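Alpha-1,6-mannanase (PDB 4V1S) probably hydrolyses alpha-1,6-mannosidic linkages within mannans, as a glycoside hydrolase family 76 enzyme of a polysaccharide-using gut bacterium. Local coordinates at residues S79-N84 / L374-T378; N115-Y121 / T132-P138; I124-T129 / R140-N145. All coordinates share one frame; numbering follows the deposited sequence.

Contact 1 of 3, residues S79-N84 / L374-T378; sequences SFIWGN and LRFST
The first turns of helices 81-97 and 374-394 meet side by side at Gly83 and Arg375, whose CA atoms lie 4.1 Å apart. A beta carbon on Gly83 would run into Leu374 CG, which already lies 3.9 Å from Gly83 CA. The CD2 branch of Leu374 reaches further, to 3.6 Å from Ser79 CB, and enters the bend before helix 81-97. That bend is held from within by Asn84, whose ND2 donates to Ser79 OG at 2.9 Å with the acceptor near its amide plane; Ser79 OG also bonds to Tyr69 O. In the (alpha/alpha)6 barrel expected of family 76, this pairing probably helps close the ring, bringing the last long helix against an early one. The CD methylene of Arg375 lies over one face of the Trp82 indole, a CH-pi contact 3.9 Å from CD to the centroid of the six-membered ring. The Trp82 side chain is about 4 Å from a bound glycerol, probably from the crystallisation liquor. Arg375 NH1 continues to 3.0 Å from Trp82 CZ3, the carbon meeting the guanidinium edge with the planes 66° apart. The anti chi1 of Trp82 (-166°) presents that face to Arg375 CD. Were Trp82 an alanine, Arg375 CD would lose this face and its chain would probably turn more freely, though its salt bridge to Asp373 and cation-pi contact with Tyr314 would remain.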
loop_
_atom_site.group_PDB
_atom_site.type_symbol
_atom_site.label_atom_id
_atom_site.label_comp_id
_atom_site.label_asym_id
_atom_site.label_seq_id
_atom_site.Cartn_x
_atom_site.Cartn_y
_atom_site.Cartn_z
ATOM N N SER A 79 13.275 -12.085 -0.169
ATOM C CA SER A 79 12.567 -10.891 -0.622
ATOM C C SER A 79 12.734 -9.689 0.295
ATOM O O SER A 79 12.825 -9.800 1.529
ATOM C CB SER A 79 11.083 -11.193 -0.746
ATOM O OG SER A 79 10.523 -11.656 0.483
ATOM N N PHE A 80 12.780 -8.517 -0.327
ATOM C CA PHE A 80 12.590 -7.281 0.389
ATOM C C PHE A 80 11.198 -7.274 0.997
ATOM O O PHE A 80 10.312 -8.007 0.578
ATOM C CB PHE A 80 12.756 -6.091 -0.537
ATOM C CG PHE A 80 14.147 -5.944 -1.101
ATOM C CD1 PHE A 80 15.195 -5.545 -0.299
ATOM C CD2 PHE A 80 14.402 -6.186 -2.443
ATOM C CE1 PHE A 80 16.472 -5.421 -0.792
ATOM C CE2 PHE A 80 15.679 -6.038 -2.954
ATOM C CZ PHE A 80 16.713 -5.651 -2.120
ATOM N N ILE A 81 11.015 -6.446 2.014
ATOM C CA ILE A 81 9.774 -6.473 2.766
ATOM C C ILE A 81 8.544 -6.152 1.885
ATOM O O ILE A 81 7.438 -6.713 2.092
ATOM C CB ILE A 81 9.872 -5.565 4.017
ATOM C CG1 ILE A 81 8.774 -5.892 5.009
ATOM C CG2 ILE A 81 9.848 -4.084 3.647
ATOM C CD1 ILE A 81 8.932 -5.164 6.330
ATOM N N TRP A 82 8.731 -5.272 0.896
ATOM C CA TRP A 82 7.568 -4.694 0.168
ATOM C C TRP A 82 6.596 -5.758 -0.380
ATOM O O TRP A 82 5.406 -5.673 -0.173
ATOM C CB TRP A 82 8.098 -3.819 -0.975
ATOM C CG TRP A 82 7.116 -2.911 -1.598
ATOM C CD1 TRP A 82 5.777 -2.854 -1.404
ATOM C CD2 TRP A 82 7.426 -1.951 -2.594
ATOM N NE1 TRP A 82 5.221 -1.865 -2.198
ATOM C CE2 TRP A 82 6.218 -1.302 -2.947
ATOM C CE3 TRP A 82 8.608 -1.576 -3.236
ATOM C CZ2 TRP A 82 6.165 -0.310 -3.905
ATOM C CZ3 TRP A 82 8.556 -0.549 -4.161
ATOM C CH2 TRP A 82 7.345 0.050 -4.504
ATOM N N GLY A 83 7.107 -6.760 -1.108
ATOM C CA GLY A 83 6.213 -7.755 -1.710
ATOM C C GLY A 83 5.426 -8.530 -0.684
ATOM O O GLY A 83 4.312 -8.940 -0.940
ATOM N N ASN A 84 6.025 -8.721 0.500
ATOM C CA ASN A 84 5.348 -9.368 1.594
ATOM C C ASN A 84 4.231 -8.541 2.180
ATOM O O ASN A 84 3.284 -9.088 2.754
ATOM C CB ASN A 84 6.343 -9.689 2.732
ATOM C CG ASN A 84 7.425 -10.643 2.282
ATOM O OD1 ASN A 84 7.234 -11.855 2.252
ATOM N ND2 ASN A 84 8.527 -10.094 1.845
ATOM N N LEU A 374 8.580 -10.424 -6.456
ATOM C CA LEU A 374 7.477 -10.751 -5.580
ATOM C C LEU A 374 6.345 -9.727 -5.628
ATOM O O LEU A 374 5.203 -10.101 -5.526
ATOM C CB LEU A 374 7.995 -10.878 -4.149
ATOM C CG LEU A 374 6.980 -11.332 -3.075
ATOM C CD1 LEU A 374 6.419 -12.709 -3.418
ATOM C CD2 LEU A 374 7.661 -11.310 -1.711
ATOM N N ARG A 375 6.656 -8.441 -5.761
ATOM C CA ARG A 375 5.564 -7.487 -5.707
ATOM C C ARG A 375 4.634 -7.547 -6.884
ATOM O O ARG A 375 3.464 -7.122 -6.753
ATOM C CB ARG A 375 5.928 -6.058 -5.308
ATOM C CG ARG A 375 6.942 -5.474 -6.126
ATOM C CD ARG A 375 7.768 -4.343 -5.484
ATOM N NE ARG A 375 8.685 -4.340 -6.600
ATOM C CZ ARG A 375 9.317 -3.344 -7.154
ATOM N NH1 ARG A 375 9.267 -2.121 -6.665
ATOM N NH2 ARG A 375 10.048 -3.630 -8.239
ATOM N N PHE A 376 5.100 -8.062 -8.030
ATOM C CA PHE A 376 4.281 -7.948 -9.238
ATOM C C PHE A 376 2.973 -8.768 -9.112
ATOM O O PHE A 376 1.894 -8.322 -9.518
ATOM C CB PHE A 376 5.012 -8.400 -10.500
ATOM C CG PHE A 376 6.301 -7.669 -10.828
ATOM C CD1 PHE A 376 6.757 -6.553 -10.121
ATOM C CD2 PHE A 376 7.064 -8.120 -11.923
ATOM C CE1 PHE A 376 7.947 -5.941 -10.457
ATOM C CE2 PHE A 376 8.255 -7.501 -12.267
ATOM C CZ PHE A 376 8.707 -6.407 -11.530
ATOM N N SER A 377 3.070 -9.994 -8.602
ATOM C CA SER A 377 1.891 -10.840 -8.513
ATOM C C SER A 377 1.184 -10.661 -7.182
ATOM O O SER A 377 -0.026 -10.847 -7.113
ATOM C CB SER A 377 2.206 -12.314 -8.739
ATOM O OG SER A 377 2.497 -12.552 -10.108
ATOM N N THR A 378 1.906 -10.266 -6.129
ATOM C CA THR A 378 1.232 -10.128 -4.844
ATOM C C THR A 378 0.232 -8.934 -4.864
ATOM O O THR A 378 -0.830 -9.015 -4.231
ATOM C CB THR A 378 2.224 -9.984 -3.699
ATOM O OG1 THR A 378 3.077 -8.860 -3.908
ATOM C CG2 THR A 378 3.035 -11.286 -3.487
#

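Contact 2 of 3, residues N115-Y121 / T132-P138; sequences NYWHPNY and TSAEKVP
His118 and Pro138 form the dense centre of this contact, where the imidazole is wedged against the loop 132-138. His118 NE2 donates to Lys136 O at 2.7 Å, and the acceptor sits 11° out of the ring plane, so the bond leaves the ring edge almost in plane. The other ring nitrogen, ND1, accepts from Asn120 N at 3.2 Å. With both nitrogens engaged, the ring's rotation is fixed and the proton is placed on NE2. Pro138 CG packs 3.5 Å from His118 CD2, while Pro138 CD rests over one face of Tyr121, 3.5 Å from the ring centroid and 20° off its normal, a CH-pi contact. A chi1 of 171° swings the Tyr121 ring away from its own N and against Pro138. The segments belong to the beta hairpin of strand 117-121, which turns a corner at Pro119, and strand 124-127, and to the loop that folds back against the first strand. A type I turn from Ser133 to Lys136 shapes that loop and presents Lys136 O to the histidine. At the N-terminal end of segment 132-138, Thr132 N donates to Asn115 O at 2.9 Å. The outer side is looser and more exposed: Pro119 CG touches Ala134 CB at 3.7 Å, and beyond them the backbones part enough for a water to bridge Asn120 O and Ala134 O, donating to each at 2.7 Å.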
loop_
_atom_site.group_PDB
_atom_site.type_symbol
_atom_site.label_atom_id
_atom_site.label_comp_id
_atom_site.label_asym_id
_atom_site.label_seq_id
_atom_site.Cartn_x
_atom_site.Cartn_y
_atom_site.Cartn_z
ATOM N N ASN A 115 10.631 -11.751 11.171
ATOM C CA ASN A 115 11.993 -11.921 10.648
ATOM C C ASN A 115 12.589 -10.612 10.216
ATOM O O ASN A 115 13.805 -10.493 10.168
ATOM C CB ASN A 115 12.055 -12.891 9.507
ATOM C CG ASN A 115 11.717 -14.301 9.937
ATOM O OD1 ASN A 115 12.190 -14.786 10.961
ATOM N ND2 ASN A 115 10.908 -14.976 9.139
ATOM N N TYR A 116 11.743 -9.659 9.832
ATOM C CA TYR A 116 12.181 -8.328 9.405
ATOM C C TYR A 116 12.190 -7.280 10.524
ATOM O O TYR A 116 12.578 -6.126 10.295
ATOM C CB TYR A 116 11.282 -7.832 8.272
ATOM C CG TYR A 116 11.310 -8.666 6.994
ATOM C CD1 TYR A 116 10.662 -9.885 6.910
ATOM C CD2 TYR A 116 11.995 -8.241 5.877
ATOM C CE1 TYR A 116 10.651 -10.622 5.756
ATOM C CE2 TYR A 116 11.967 -8.974 4.701
ATOM C CZ TYR A 116 11.357 -10.184 4.659
ATOM O OH TYR A 116 11.388 -10.915 3.496
ATOM N N TRP A 117 11.691 -7.646 11.712
ATOM C CA TRP A 117 11.594 -6.679 12.813
ATOM C C TRP A 117 12.907 -6.561 13.544
ATOM O O TRP A 117 13.481 -7.567 13.980
ATOM C CB TRP A 117 10.531 -7.138 13.784
ATOM C CG TRP A 117 10.328 -6.266 14.986
ATOM C CD1 TRP A 117 10.735 -6.517 16.248
ATOM C CD2 TRP A 117 9.666 -4.997 15.014
ATOM N NE1 TRP A 117 10.325 -5.524 17.086
ATOM C CE2 TRP A 117 9.690 -4.558 16.355
ATOM C CE3 TRP A 117 9.063 -4.174 14.031
ATOM C CZ2 TRP A 117 9.079 -3.387 16.771
ATOM C CZ3 TRP A 117 8.489 -3.007 14.450
ATOM C CH2 TRP A 117 8.521 -2.609 15.820
ATOM N N HIS A 118 13.337 -5.316 13.738
ATOM C CA HIS A 118 14.479 -5.034 14.579
ATOM C C HIS A 118 14.017 -4.410 15.882
ATOM O O HIS A 118 13.430 -3.361 15.861
ATOM C CB HIS A 118 15.491 -4.124 13.880
ATOM C CG HIS A 118 16.876 -4.250 14.422
ATOM N ND1 HIS A 118 17.206 -3.923 15.723
ATOM C CD2 HIS A 118 18.022 -4.686 13.848
ATOM C CE1 HIS A 118 18.485 -4.160 15.926
ATOM N NE2 HIS A 118 19.009 -4.602 14.798
ATOM N N PRO A 119 14.324 -5.052 17.028
ATOM C CA PRO A 119 13.769 -4.563 18.315
ATOM C C PRO A 119 14.477 -3.334 18.866
ATOM O O PRO A 119 13.957 -2.692 19.745
ATOM C CB PRO A 119 13.992 -5.726 19.262
ATOM C CG PRO A 119 15.164 -6.447 18.696
ATOM C CD PRO A 119 15.056 -6.312 17.201
ATOM N N ASN A 120 15.657 -3.017 18.347
ATOM C CA ASN A 120 16.429 -1.864 18.850
ATOM C C ASN A 120 17.669 -1.667 18.018
ATOM O O ASN A 120 18.712 -2.316 18.276
ATOM C CB ASN A 120 16.865 -1.984 20.332
ATOM C CG ASN A 120 17.740 -0.796 20.750
ATOM O OD1 ASN A 120 17.790 0.218 20.029
ATOM N ND2 ASN A 120 18.427 -0.901 21.858
ATOM N N TYR A 121 17.596 -0.722 17.085
ATOM C CA TYR A 121 18.792 -0.282 16.409
ATOM C C TYR A 121 18.911 1.204 16.670
ATOM O O TYR A 121 17.970 1.977 16.409
ATOM C CB TYR A 121 18.792 -0.621 14.927
ATOM C CG TYR A 121 19.927 0.008 14.164
ATOM C CD1 TYR A 121 21.277 -0.292 14.461
ATOM C CD2 TYR A 121 19.692 0.981 13.205
ATOM C CE1 TYR A 121 22.319 0.282 13.748
ATOM C CE2 TYR A 121 20.750 1.567 12.494
ATOM C CZ TYR A 121 22.056 1.243 12.805
ATOM O OH TYR A 121 23.131 1.809 12.128
ATOM N N THR A 132 16.404 -9.366 9.549
ATOM C CA THR A 132 17.379 -8.822 10.479
ATOM C C THR A 132 17.132 -9.433 11.852
ATOM O O THR A 132 16.258 -10.271 12.035
ATOM C CB THR A 132 17.279 -7.270 10.506
ATOM O OG1 THR A 132 18.428 -6.694 11.136
ATOM C CG2 THR A 132 16.015 -6.806 11.182
ATOM N N SER A 133 17.972 -9.056 12.791
ATOM C CA SER A 133 17.822 -9.460 14.190
ATOM C C SER A 133 18.565 -8.475 15.057
ATOM O O SER A 133 19.327 -7.631 14.572
ATOM C CB SER A 133 18.354 -10.880 14.408
ATOM O OG SER A 133 19.713 -10.990 14.041
ATOM N N ALA A 134 18.363 -8.612 16.366
ATOM C CA ALA A 134 18.868 -7.635 17.334
ATOM C C ALA A 134 20.359 -7.332 17.274
ATOM O O ALA A 134 20.783 -6.239 17.702
ATOM C CB ALA A 134 18.532 -8.081 18.731
ATOM N N GLU A 135 21.145 -8.300 16.822
ATOM C CA GLU A 135 22.617 -8.164 16.756
ATOM C C GLU A 135 23.177 -7.720 15.390
ATOM O O GLU A 135 24.393 -7.636 15.200
ATOM C CB GLU A 135 23.295 -9.462 17.229
ATOM C CG GLU A 135 23.578 -10.507 16.150
ATOM C CD GLU A 135 22.340 -11.260 15.645
ATOM O OE1 GLU A 135 21.217 -10.978 16.117
ATOM O OE2 GLU A 135 22.498 -12.160 14.768
ATOM N N LYS A 136 22.292 -7.348 14.470
ATOM C CA LYS A 136 22.688 -6.936 13.112
ATOM C C LYS A 136 22.291 -5.485 12.873
ATOM O O LYS A 136 21.381 -4.980 13.511
ATOM C CB LYS A 136 21.994 -7.796 12.071
ATOM C CG LYS A 136 22.516 -9.209 12.022
ATOM C CD LYS A 136 21.541 -10.113 11.279
ATOM C CE LYS A 136 21.953 -10.330 9.840
ATOM N NZ LYS A 136 21.361 -9.351 8.887
ATOM N N VAL A 137 23.005 -4.845 11.967
ATOM C CA VAL A 137 22.723 -3.488 11.569
ATOM C C VAL A 137 21.692 -3.604 10.437
ATOM O O VAL A 137 21.971 -4.238 9.391
ATOM C CB VAL A 137 23.984 -2.782 11.060
ATOM C CG1 VAL A 137 23.646 -1.428 10.438
ATOM C CG2 VAL A 137 24.981 -2.600 12.201
ATOM N N PRO A 138 20.516 -2.982 10.615
ATOM C CA PRO A 138 19.463 -3.056 9.622
ATOM C C PRO A 138 19.448 -1.846 8.695
ATOM O O PRO A 138 20.009 -0.800 9.032
ATOM C CB PRO A 138 18.198 -3.054 10.483
ATOM C CG PRO A 138 18.574 -2.065 11.580
ATOM C CD PRO A 138 20.039 -2.330 11.848
HETATM O O HOH W 1 19.553 -4.606 19.439
#

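Contact 3 of 3, residues I124-T129 / R140-N145; sequences IAGYAT and RFYDEN
The backbones come closest at Ala128 and Arg140, whose CA atoms are 4.5 Å apart, and separate to 6.0 Å between the CA atoms of Tyr127 and Asn145. There the Asn145 amide pairs with the main chain of Tyr127. Asn145 OD1 accepts from Tyr127 N at 2.9 Å on a lone pair, and Asn145 ND2 donates to Tyr127 O. The second N-H of ND2 goes nearly straight (173°) to Phe141 O, which Asn145 N reaches from the opposite face. The three bonds of OD1 and ND2 fix the rotation of the amide. Arg140 runs back along the strand, bent at chi3 (-69°), and grips Ile124 O end-on with NH1 at 2.9 Å and NH2 at 3.0 Å. The oxygen lies in the guanidinium plane, but both nitrogens come from one face of the carbonyl plane, well out of it. Thr129 OG1 donates to Glu144 OE2 at 2.7 Å, using the carboxylate's syn lone pair. A water accepts from Phe141 N, at the helix N-cap, and lies 2.7 Å from Glu144 OE1. Hairpin strand 124-127 is thereby fastened to the start of helix 142-159; Arg140 also salt-bridges Glu191, helix 162-177 meets Asn145 through Phe174, and Ile81 of helix 81-97 packs against Tyr127 and Glu144.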
loop_
_atom_site.group_PDB
_atom_site.type_symbol
_atom_site.label_atom_id
_atom_site.label_comp_id
_atom_site.label_asym_id
_atom_site.label_seq_id
_atom_site.Cartn_x
_atom_site.Cartn_y
_atom_site.Cartn_z
ATOM N N ILE A 124 15.772 2.620 18.705
ATOM C CA ILE A 124 14.402 2.516 18.283
ATOM C C ILE A 124 14.171 1.236 17.461
ATOM O O ILE A 124 15.017 0.791 16.680
ATOM C CB ILE A 124 13.900 3.773 17.515
ATOM C CG1 ILE A 124 12.348 3.744 17.450
ATOM C CG2 ILE A 124 14.616 3.903 16.171
ATOM C CD1 ILE A 124 11.726 5.013 16.880
ATOM N N ALA A 125 13.030 0.628 17.719
ATOM C CA ALA A 125 12.567 -0.566 17.005
ATOM C C ALA A 125 11.872 -0.192 15.699
ATOM O O ALA A 125 11.265 0.875 15.595
ATOM C CB ALA A 125 11.573 -1.318 17.893
ATOM N N GLY A 126 11.921 -1.098 14.729
ATOM C CA GLY A 126 11.229 -0.873 13.505
ATOM C C GLY A 126 11.564 -1.976 12.519
ATOM O O GLY A 126 12.547 -2.711 12.682
ATOM N N TYR A 127 10.730 -2.112 11.492
ATOM C CA TYR A 127 10.989 -3.102 10.454
ATOM C C TYR A 127 12.130 -2.650 9.509
ATOM O O TYR A 127 12.254 -1.483 9.216
ATOM C CB TYR A 127 9.739 -3.345 9.604
ATOM C CG TYR A 127 8.643 -4.126 10.303
ATOM C CD1 TYR A 127 8.726 -5.513 10.457
ATOM C CD2 TYR A 127 7.541 -3.480 10.849
ATOM C CE1 TYR A 127 7.749 -6.224 11.170
ATOM C CE2 TYR A 127 6.546 -4.191 11.516
ATOM C CZ TYR A 127 6.652 -5.573 11.673
ATOM O OH TYR A 127 5.656 -6.254 12.346
ATOM N N ALA A 128 12.910 -3.635 9.078
ATOM C CA ALA A 128 13.983 -3.513 8.066
ATOM C C ALA A 128 13.516 -3.989 6.703
ATOM O O ALA A 128 12.535 -4.754 6.583
ATOM C CB ALA A 128 15.219 -4.260 8.522
ATOM N N THR A 129 14.275 -3.581 5.682
ATOM C CA THR A 129 13.945 -3.923 4.330
ATOM C C THR A 129 14.216 -5.408 4.034
ATOM O O THR A 129 13.568 -6.009 3.179
ATOM C CB THR A 129 14.689 -3.027 3.335
ATOM O OG1 THR A 129 13.987 -3.027 2.089
ATOM C CG2 THR A 129 16.146 -3.405 3.191
ATOM N N ARG A 140 16.778 0.475 7.251
ATOM C CA ARG A 140 15.357 0.757 7.536
ATOM C C ARG A 140 14.842 1.997 6.831
ATOM O O ARG A 140 15.617 2.947 6.604
ATOM C CB ARG A 140 15.102 0.842 9.032
ATOM C CG ARG A 140 15.573 -0.391 9.794
ATOM C CD ARG A 140 15.063 -0.443 11.208
ATOM N NE ARG A 140 15.675 0.608 12.034
ATOM C CZ ARG A 140 15.544 0.681 13.359
ATOM N NH1 ARG A 140 14.847 -0.223 14.012
ATOM N NH2 ARG A 140 16.145 1.641 14.048
ATOM N N PHE A 141 13.564 1.915 6.434
ATOM C CA PHE A 141 12.870 2.904 5.610
ATOM C C PHE A 141 11.601 3.344 6.281
ATOM O O PHE A 141 10.821 2.522 6.744
ATOM C CB PHE A 141 12.574 2.293 4.230
ATOM C CG PHE A 141 13.834 1.964 3.467
ATOM C CD1 PHE A 141 14.566 0.803 3.774
ATOM C CD2 PHE A 141 14.321 2.819 2.518
ATOM C CE1 PHE A 141 15.722 0.490 3.093
ATOM C CE2 PHE A 141 15.510 2.525 1.851
ATOM C CZ PHE A 141 16.210 1.374 2.161
ATOM N N TYR A 142 11.397 4.655 6.327
ATOM C CA TYR A 142 10.253 5.177 7.054
ATOM C C TYR A 142 8.968 4.847 6.286
ATOM O O TYR A 142 7.946 4.601 6.914
ATOM C CB TYR A 142 10.411 6.677 7.350
ATOM C CG TYR A 142 11.620 6.971 8.210
ATOM C CD1 TYR A 142 11.621 6.663 9.557
ATOM C CD2 TYR A 142 12.786 7.507 7.671
ATOM C CE1 TYR A 142 12.742 6.916 10.359
ATOM C CE2 TYR A 142 13.901 7.750 8.474
ATOM C CZ TYR A 142 13.861 7.457 9.823
ATOM O OH TYR A 142 14.948 7.697 10.649
ATOM N N ASP A 143 9.033 4.800 4.955
ATOM C CA ASP A 143 7.869 4.421 4.171
ATOM C C ASP A 143 7.475 2.953 4.364
ATOM O O ASP A 143 6.307 2.663 4.604
ATOM C CB ASP A 143 7.979 4.804 2.686
ATOM C CG ASP A 143 9.128 4.123 1.968
ATOM O OD1 ASP A 143 10.084 3.673 2.633
ATOM O OD2 ASP A 143 9.100 4.056 0.714
ATOM N N GLU A 144 8.454 2.045 4.320
ATOM C CA GLU A 144 8.161 0.620 4.474
ATOM C C GLU A 144 7.422 0.383 5.795
ATOM O O GLU A 144 6.501 -0.434 5.867
ATOM C CB GLU A 144 9.432 -0.235 4.439
ATOM C CG GLU A 144 10.062 -0.310 3.075
ATOM C CD GLU A 144 11.363 -1.094 3.033
ATOM O OE1 GLU A 144 11.914 -1.432 4.106
ATOM O OE2 GLU A 144 11.874 -1.322 1.884
ATOM N N ASN A 145 7.848 1.094 6.836
ATOM C CA ASN A 145 7.193 0.968 8.132
ATOM C C ASN A 145 5.741 1.432 8.122
ATOM O O ASN A 145 4.901 0.830 8.794
ATOM C CB ASN A 145 8.026 1.612 9.269
ATOM C CG ASN A 145 9.095 0.647 9.757
ATOM O OD1 ASN A 145 8.888 -0.080 10.713
ATOM N ND2 ASN A 145 10.197 0.560 9.022
HETATM O O HOH W 2 12.369 -0.558 6.572
#

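Overall arrangement
From the N terminus, the chain enters contact 1 at 79-84 and returns to it only at 374-378, so contact 1 closes a loop of 289 residues, and contacts 2 and 3 are nested inside. Those two cross: 115-121, 124-129, 132-138 and 140-145 alternate, each contact closing a ten-residue loop. Strand pairing joins them, with His118 N 2.9 Å from Gly126 O. Both also reach contact 1, where Ser79 O lies 2.7 Å from Tyr116 OH and Ile81 N lies 2.8 Å from Thr129 O. The hairpin and its return loop are thus tied to helix 142-159 and to the start of helix 81-97, which contact 1 joins to the C-terminal helix.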